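CrataBL (Crataeva tapia, PDB 4IHZ) inhibits trypsin and probably, more strongly, factor Xa, and probably also acts as a lectin for glucose and N-acetylglucosamine. Local coordinates at residues A1-Y9 and I52-V63. Numbering follows the deposited sequence.
Sequences AILTGVPYY and IFTPQNSSLKVV
The backbones of Leu3 and Val62 form a single beta bridge. Val63 N donates to Ile2 O (2.8 Å), and Thr4 N donates to Lys61 O (2.9 Å) from well above its carbonyl plane. A type II turn from Leu3 to Val6, with Gly5 at positive phi, then folds the N-terminal segment back. One water fixes this turn to strand 52-55: it donates to Leu3 O and Val6 O and accepts from Phe53 N. Another water joins Thr4 O to Lys61 O.

Thr4 reaches into the bend formed by 55-61. Its OG1 lies anti to its own carbonyl carbon (chi1 -63°) and donates to Leu60 O at 2.9 Å, while the ring of Pro55 packs against both branches. Ile2 CG2 lies 3.7 Å from Phe53 CD2 and also touches Val63 CG2. The Tyr8 and Phe53 side chains cross at about a right angle, with Tyr8 CD2 at the edge of the Phe53 ring. The Tyr8 hydroxyl accepts a nearly straight bond from Leu3 N (2.8 Å), tying the start of the chain to its first strand. Ile52 CG2 packs on Gly5 CA at 3.7 Å.

The contact joins the N-terminal segment to strand 52-55 and the loop after it in the beta-trefoil. Ile2 and Phe53 both touch Ile114 of strand 112-117. Strand 52-55 pairs antiparallel with 69-72, and strand 8-12 with 158-162.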
# COMPACT_ATOMS: atom_id res chain seq x y z
N ALA A 1 -3.82 28.19 5.57
CA ALA A 1 -3.07 27.35 4.58
C ALA A 1 -3.32 25.85 4.79
O ALA A 1 -3.79 25.40 5.86
CB ALA A 1 -1.57 27.67 4.63
N ILE A 2 -3.01 25.09 3.75
CA ILE A 2 -3.02 23.64 3.79
C ILE A 2 -1.62 23.18 4.15
O ILE A 2 -0.65 23.52 3.47
CB ILE A 2 -3.49 23.08 2.43
CG1 ILE A 2 -4.81 23.75 2.01
CG2 ILE A 2 -3.60 21.56 2.49
CD1 ILE A 2 -5.21 23.53 0.55
N LEU A 3 -1.49 22.44 5.25
CA LEU A 3 -0.18 22.06 5.77
C LEU A 3 0.23 20.66 5.36
O LEU A 3 -0.59 19.75 5.32
CB LEU A 3 -0.18 22.17 7.29
CG LEU A 3 -0.51 23.57 7.83
CD1 LEU A 3 -0.78 23.51 9.32
CD2 LEU A 3 0.66 24.53 7.49
N THR A 4 1.51 20.50 5.03
CA THR A 4 2.04 19.19 4.69
C THR A 4 1.97 18.25 5.88
O THR A 4 2.21 18.68 7.00
CB THR A 4 3.52 19.35 4.25
OG1 THR A 4 3.56 20.15 3.07
CG2 THR A 4 4.18 18.00 3.98
N GLY A 5 1.59 16.99 5.63
CA GLY A 5 1.63 15.96 6.67
C GLY A 5 0.58 16.09 7.77
O GLY A 5 0.71 15.48 8.85
N VAL A 6 -0.41 16.93 7.52
CA VAL A 6 -1.52 17.20 8.43
C VAL A 6 -2.78 16.64 7.74
O VAL A 6 -2.99 16.88 6.55
CB VAL A 6 -1.70 18.72 8.66
CG1 VAL A 6 -3.04 19.03 9.40
CG2 VAL A 6 -0.51 19.25 9.46
N PRO A 7 -3.61 15.89 8.47
CA PRO A 7 -4.76 15.27 7.82
C PRO A 7 -5.90 16.26 7.62
O PRO A 7 -6.19 17.08 8.49
CB PRO A 7 -5.21 14.21 8.83
CG PRO A 7 -4.72 14.73 10.17
CD PRO A 7 -3.40 15.43 9.84
N TYR A 8 -6.54 16.16 6.46
CA TYR A 8 -7.71 16.98 6.11
C TYR A 8 -8.83 16.13 5.59
O TYR A 8 -8.59 15.19 4.88
CB TYR A 8 -7.36 17.99 5.01
CG TYR A 8 -6.42 19.05 5.50
CD1 TYR A 8 -6.89 20.24 6.05
CD2 TYR A 8 -5.05 18.87 5.39
CE1 TYR A 8 -5.99 21.20 6.52
CE2 TYR A 8 -4.15 19.81 5.88
CZ TYR A 8 -4.63 20.99 6.40
OH TYR A 8 -3.73 21.92 6.89
N TYR A 9 -10.06 16.48 5.95
CA TYR A 9 -11.21 15.95 5.22
C TYR A 9 -11.50 16.75 3.98
O TYR A 9 -11.60 17.99 4.04
CB TYR A 9 -12.43 15.98 6.12
CG TYR A 9 -12.35 15.12 7.33
CD1 TYR A 9 -12.60 13.75 7.24
CD2 TYR A 9 -12.02 15.66 8.57
CE1 TYR A 9 -12.54 12.95 8.37
CE2 TYR A 9 -11.94 14.86 9.72
CZ TYR A 9 -12.20 13.51 9.59
OH TYR A 9 -12.18 12.68 10.67
N ILE A 52 -3.79 13.02 3.53
CA ILE A 52 -2.61 13.80 3.76
C ILE A 52 -2.05 14.16 2.38
O ILE A 52 -2.04 13.31 1.46
CB ILE A 52 -1.57 12.98 4.60
CG1 ILE A 52 -2.03 12.97 6.07
CG2 ILE A 52 -0.19 13.61 4.48
CD1 ILE A 52 -1.20 12.11 6.95
N PHE A 53 -1.62 15.41 2.23
CA PHE A 53 -1.01 15.90 0.99
C PHE A 53 0.48 15.95 1.14
O PHE A 53 1.00 16.46 2.17
CB PHE A 53 -1.53 17.32 0.73
CG PHE A 53 -3.01 17.38 0.55
CD1 PHE A 53 -3.58 16.86 -0.59
CD2 PHE A 53 -3.82 17.95 1.53
CE1 PHE A 53 -4.95 16.89 -0.76
CE2 PHE A 53 -5.21 17.99 1.37
CZ PHE A 53 -5.77 17.46 0.22
N THR A 54 1.17 15.38 0.16
CA THR A 54 2.64 15.41 0.16
C THR A 54 3.07 16.10 -1.12
O THR A 54 3.00 15.50 -2.20
CB THR A 54 3.23 13.99 0.21
OG1 THR A 54 2.71 13.29 1.34
CG2 THR A 54 4.76 14.07 0.34
N PRO A 55 3.53 17.37 -1.01
CA PRO A 55 4.03 18.04 -2.22
C PRO A 55 5.26 17.34 -2.81
O PRO A 55 6.02 16.68 -2.09
CB PRO A 55 4.45 19.42 -1.72
CG PRO A 55 3.80 19.60 -0.37
CD PRO A 55 3.70 18.20 0.21
N GLN A 56 5.45 17.52 -4.10
CA GLN A 56 6.59 16.97 -4.81
C GLN A 56 7.94 17.45 -4.21
O GLN A 56 8.91 16.69 -4.15
CB GLN A 56 6.47 17.26 -6.29
CG GLN A 56 7.65 16.72 -7.10
CD GLN A 56 7.34 16.70 -8.57
OE1 GLN A 56 6.71 17.63 -9.10
NE2 GLN A 56 7.78 15.65 -9.24
N ASN A 57 7.98 18.69 -3.73
CA ASN A 57 9.06 19.08 -2.81
C ASN A 57 8.58 18.75 -1.38
O ASN A 57 7.93 19.56 -0.73
CB ASN A 57 9.37 20.56 -2.98
CG ASN A 57 10.61 21.00 -2.22
OD1 ASN A 57 11.18 20.24 -1.42
ND2 ASN A 57 11.04 22.24 -2.46
N SER A 58 8.89 17.54 -0.91
CA SER A 58 8.30 17.02 0.34
C SER A 58 8.82 17.73 1.61
O SER A 58 8.31 17.50 2.72
CB SER A 58 8.48 15.50 0.45
OG SER A 58 9.84 15.19 0.77
N SER A 59 9.81 18.60 1.42
CA SER A 59 10.38 19.43 2.49
C SER A 59 9.61 20.73 2.80
O SER A 59 9.88 21.39 3.81
CB SER A 59 11.86 19.73 2.17
OG SER A 59 12.25 21.03 2.62
N LEU A 60 8.68 21.12 1.91
CA LEU A 60 7.81 22.28 2.14
C LEU A 60 6.86 22.01 3.31
O LEU A 60 6.35 20.89 3.44
CB LEU A 60 6.99 22.59 0.89
CG LEU A 60 7.75 22.95 -0.40
CD1 LEU A 60 6.86 22.79 -1.61
CD2 LEU A 60 8.31 24.37 -0.31
N LYS A 61 6.61 23.02 4.15
CA LYS A 61 5.68 22.86 5.28
C LYS A 61 4.24 23.26 4.93
O LYS A 61 3.30 22.75 5.53
CB LYS A 61 6.18 23.56 6.55
CG LYS A 61 5.53 24.89 6.89
CD LYS A 61 5.47 25.13 8.41
CE LYS A 61 5.06 26.57 8.75
NZ LYS A 61 3.68 26.96 8.26
N VAL A 62 4.10 24.14 3.94
CA VAL A 62 2.81 24.53 3.39
C VAL A 62 2.68 23.88 2.01
O VAL A 62 3.60 23.90 1.20
CB VAL A 62 2.71 26.08 3.26
CG1 VAL A 62 1.44 26.52 2.52
CG2 VAL A 62 2.77 26.71 4.65
N VAL A 63 1.53 23.28 1.77
CA VAL A 63 1.22 22.70 0.48
C VAL A 63 0.95 23.81 -0.55
O VAL A 63 0.01 24.57 -0.40
CB VAL A 63 -0.04 21.81 0.61
CG1 VAL A 63 -0.47 21.27 -0.74
CG2 VAL A 63 0.20 20.68 1.62
O HOH W 1 -1.79 26.12 0.97
O HOH W 2 -1.66 17.35 4.32
O HOH W 3 3.33 21.25 7.55